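PDB 6P2K: fibronectin type III domain-containing protein from Simiduia agarivorans, which is a family 74 glycoside hydrolase that probably cleaves xyloglucan, represented here by its twin seven-bladed beta-propeller catalytic region. Local coordinates for residues A3-P8 with W767-S772. Numbering follows the deposited sequence.
Sequences ATVWQP and WRRSIS
Gln7 and Arg768 face each other as an antiparallel hydrogen-bonded pair, with Gln7 N to Arg768 O at 2.8 Å and Arg768 N to Gln7 O at 2.9 Å, and Pro8 and Trp767 follow as the non-hydrogen-bonded pair. The pairing joins the two ends of the chain in one blade, the N-terminal strand 7-8 adding an outermost strand to the C-terminal strands 745-751, 754-761 and 765-770, the Velcro closure familiar from beta-propellers. Beside Pro8, the six-membered ring of Trp767 takes the proline CB over one face, 3.6 Å from its centroid, a CH-pi contact. Trp6 makes a second one: Arg769 CB sits 3.5 Å from the centroid of its six-membered ring, only 6° off the normal, while Arg769 CD lies against CE2 and CZ2. Trp6 CE3 also meets Trp767 CB, the two tryptophan side chains crossing at about a right angle. Trp6 NE1 bonds to Ile734 O, and its ring packs on Leu757 of the next strand; a serine in its place would probably leave the aliphatic part of Arg769 without its aromatic platform and Ile734 O without the indole donor. Arg769 leaves the backbone with CG opposite N (chi1 -174°), which carries its extended chain past Trp6 and Val5 CG1 to a salt bridge with Asp736. On the Gln7 face, Arg768 runs alongside Gln7 and gives NE to OE1 at 3.2 Å; the oxygen lies near the guanidinium plane, but the donor stands above the amide plane. Arg768 NH1 forms a salt bridge with Asp751 and a hydrogen bond to Tyr758 OH. Past the paired residues, one water bridges the segments, donating to Val5 O and accepting from Ser770 N at 2.9 Å.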
loop_
_atom_site.group_PDB
_atom_site.type_symbol
_atom_site.label_atom_id
_atom_site.label_comp_id
_atom_site.label_asym_id
_atom_site.label_seq_id
_atom_site.Cartn_x
_atom_site.Cartn_y
_atom_site.Cartn_z
ATOM N N ALA B 3 -41.642 21.557 -24.479
ATOM C CA ALA B 3 -40.612 21.111 -23.555
ATOM C C ALA B 3 -40.797 19.628 -23.265
ATOM O O ALA B 3 -41.771 19.003 -23.695
ATOM C CB ALA B 3 -40.638 21.918 -22.251
ATOM N N THR B 4 -39.848 19.070 -22.520
ATOM C CA THR B 4 -39.860 17.665 -22.144
ATOM C C THR B 4 -40.193 17.515 -20.665
ATOM O O THR B 4 -39.848 18.368 -19.841
ATOM C CB THR B 4 -38.511 17.001 -22.430
ATOM O OG1 THR B 4 -37.587 17.328 -21.384
ATOM C CG2 THR B 4 -37.951 17.475 -23.763
ATOM N N VAL B 5 -40.872 16.417 -20.337
ATOM C CA VAL B 5 -41.222 16.078 -18.959
ATOM C C VAL B 5 -40.450 14.852 -18.484
ATOM O O VAL B 5 -39.699 14.918 -17.510
ATOM C CB VAL B 5 -42.745 15.876 -18.803
ATOM C CG1 VAL B 5 -43.132 15.919 -17.333
ATOM C CG2 VAL B 5 -43.500 16.933 -19.593
ATOM N N TRP B 6 -40.626 13.719 -19.159
ATOM C CA TRP B 6 -39.881 12.514 -18.828
ATOM C C TRP B 6 -38.461 12.618 -19.371
ATOM O O TRP B 6 -38.254 13.000 -20.527
ATOM C CB TRP B 6 -40.585 11.282 -19.388
ATOM C CG TRP B 6 -41.775 10.872 -18.574
ATOM C CD1 TRP B 6 -43.070 11.246 -18.770
ATOM C CD2 TRP B 6 -41.772 10.013 -17.430
ATOM N NE1 TRP B 6 -43.877 10.671 -17.818
ATOM C CE2 TRP B 6 -43.103 9.909 -16.983
ATOM C CE3 TRP B 6 -40.772 9.319 -16.740
ATOM C CZ2 TRP B 6 -43.460 9.137 -15.880
ATOM C CZ3 TRP B 6 -41.131 8.557 -15.643
ATOM C CH2 TRP B 6 -42.462 8.473 -15.225
ATOM N N GLN B 7 -37.488 12.272 -18.535
ATOM C CA GLN B 7 -36.079 12.483 -18.832
ATOM C C GLN B 7 -35.382 11.138 -18.965
ATOM O O GLN B 7 -35.332 10.377 -17.982
ATOM C CB GLN B 7 -35.430 13.319 -17.728
ATOM C CG GLN B 7 -33.972 13.668 -17.962
ATOM C CD GLN B 7 -33.490 14.757 -17.016
ATOM O OE1 GLN B 7 -34.065 14.966 -15.945
ATOM N NE2 GLN B 7 -32.433 15.460 -17.412
ATOM N N PRO B 8 -34.838 10.799 -20.132
ATOM C CA PRO B 8 -34.157 9.512 -20.289
ATOM C C PRO B 8 -32.766 9.528 -19.677
ATOM O O PRO B 8 -32.058 10.536 -19.704
ATOM C CB PRO B 8 -34.082 9.337 -21.809
ATOM C CG PRO B 8 -34.016 10.732 -22.332
ATOM C CD PRO B 8 -34.843 11.581 -21.382
ATOM N N TRP B 767 -36.109 5.983 -17.229
ATOM C CA TRP B 767 -36.620 7.340 -17.348
ATOM C C TRP B 767 -36.934 7.871 -15.957
ATOM O O TRP B 767 -37.256 7.103 -15.046
ATOM C CB TRP B 767 -37.888 7.395 -18.215
ATOM C CG TRP B 767 -37.689 6.895 -19.607
ATOM C CD1 TRP B 767 -37.541 5.598 -20.001
ATOM C CD2 TRP B 767 -37.620 7.687 -20.797
ATOM N NE1 TRP B 767 -37.378 5.534 -21.362
ATOM C CE2 TRP B 767 -37.424 6.803 -21.875
ATOM C CE3 TRP B 767 -37.702 9.061 -21.054
ATOM C CZ2 TRP B 767 -37.313 7.247 -23.192
ATOM C CZ3 TRP B 767 -37.590 9.498 -22.359
ATOM C CH2 TRP B 767 -37.400 8.594 -23.413
ATOM N N ARG B 768 -36.854 9.192 -15.802
ATOM C CA ARG B 768 -37.204 9.828 -14.542
ATOM C C ARG B 768 -38.054 11.066 -14.792
ATOM O O ARG B 768 -37.953 11.721 -15.835
ATOM C CB ARG B 768 -35.960 10.193 -13.720
ATOM C CG ARG B 768 -35.328 11.520 -14.072
ATOM C CD ARG B 768 -34.264 11.895 -13.057
ATOM N NE ARG B 768 -33.745 13.234 -13.297
ATOM C CZ ARG B 768 -32.843 13.837 -12.530
ATOM N NH1 ARG B 768 -32.350 13.216 -11.466
ATOM N NH2 ARG B 768 -32.435 15.064 -12.828
ATOM N N ARG B 769 -38.898 11.375 -13.812
ATOM C CA ARG B 769 -39.848 12.472 -13.897
ATOM C C ARG B 769 -39.861 13.219 -12.574
ATOM O O ARG B 769 -39.820 12.604 -11.505
ATOM C CB ARG B 769 -41.260 11.959 -14.224
ATOM C CG ARG B 769 -42.285 13.056 -14.469
ATOM C CD ARG B 769 -43.699 12.504 -14.507
ATOM N NE ARG B 769 -44.657 13.489 -15.001
ATOM C CZ ARG B 769 -45.223 14.423 -14.243
ATOM N NH1 ARG B 769 -44.925 14.502 -12.954
ATOM N NH2 ARG B 769 -46.084 15.279 -14.773
ATOM N N SER B 770 -39.908 14.546 -12.654
ATOM C CA SER B 770 -40.073 15.364 -11.462
ATOM C C SER B 770 -41.491 15.220 -10.923
ATOM O O SER B 770 -42.457 15.158 -11.687
ATOM C CB SER B 770 -39.773 16.827 -11.781
ATOM O OG SER B 770 -39.325 17.515 -10.629
ATOM N N ILE B 771 -41.612 15.154 -9.601
ATOM C CA ILE B 771 -42.893 14.952 -8.926
ATOM C C ILE B 771 -43.133 16.140 -8.005
ATOM O O ILE B 771 -42.336 16.395 -7.093
ATOM C CB ILE B 771 -42.921 13.634 -8.135
ATOM C CG1 ILE B 771 -42.701 12.438 -9.068
ATOM C CG2 ILE B 771 -44.231 13.498 -7.373
ATOM C CD1 ILE B 771 -43.824 12.207 -10.050
ATOM N N SER B 772 -44.226 16.857 -8.232
ATOM C CA SER B 772 -44.527 18.060 -7.472
ATOM C C SER B 772 -45.529 17.767 -6.360
ATOM O O SER B 772 -46.311 16.813 -6.425
ATOM C CB SER B 772 -45.068 19.162 -8.387
ATOM O OG SER B 772 -46.176 18.707 -9.141
HETATM O O HOH W 1 -39.655 15.897 -15.200
#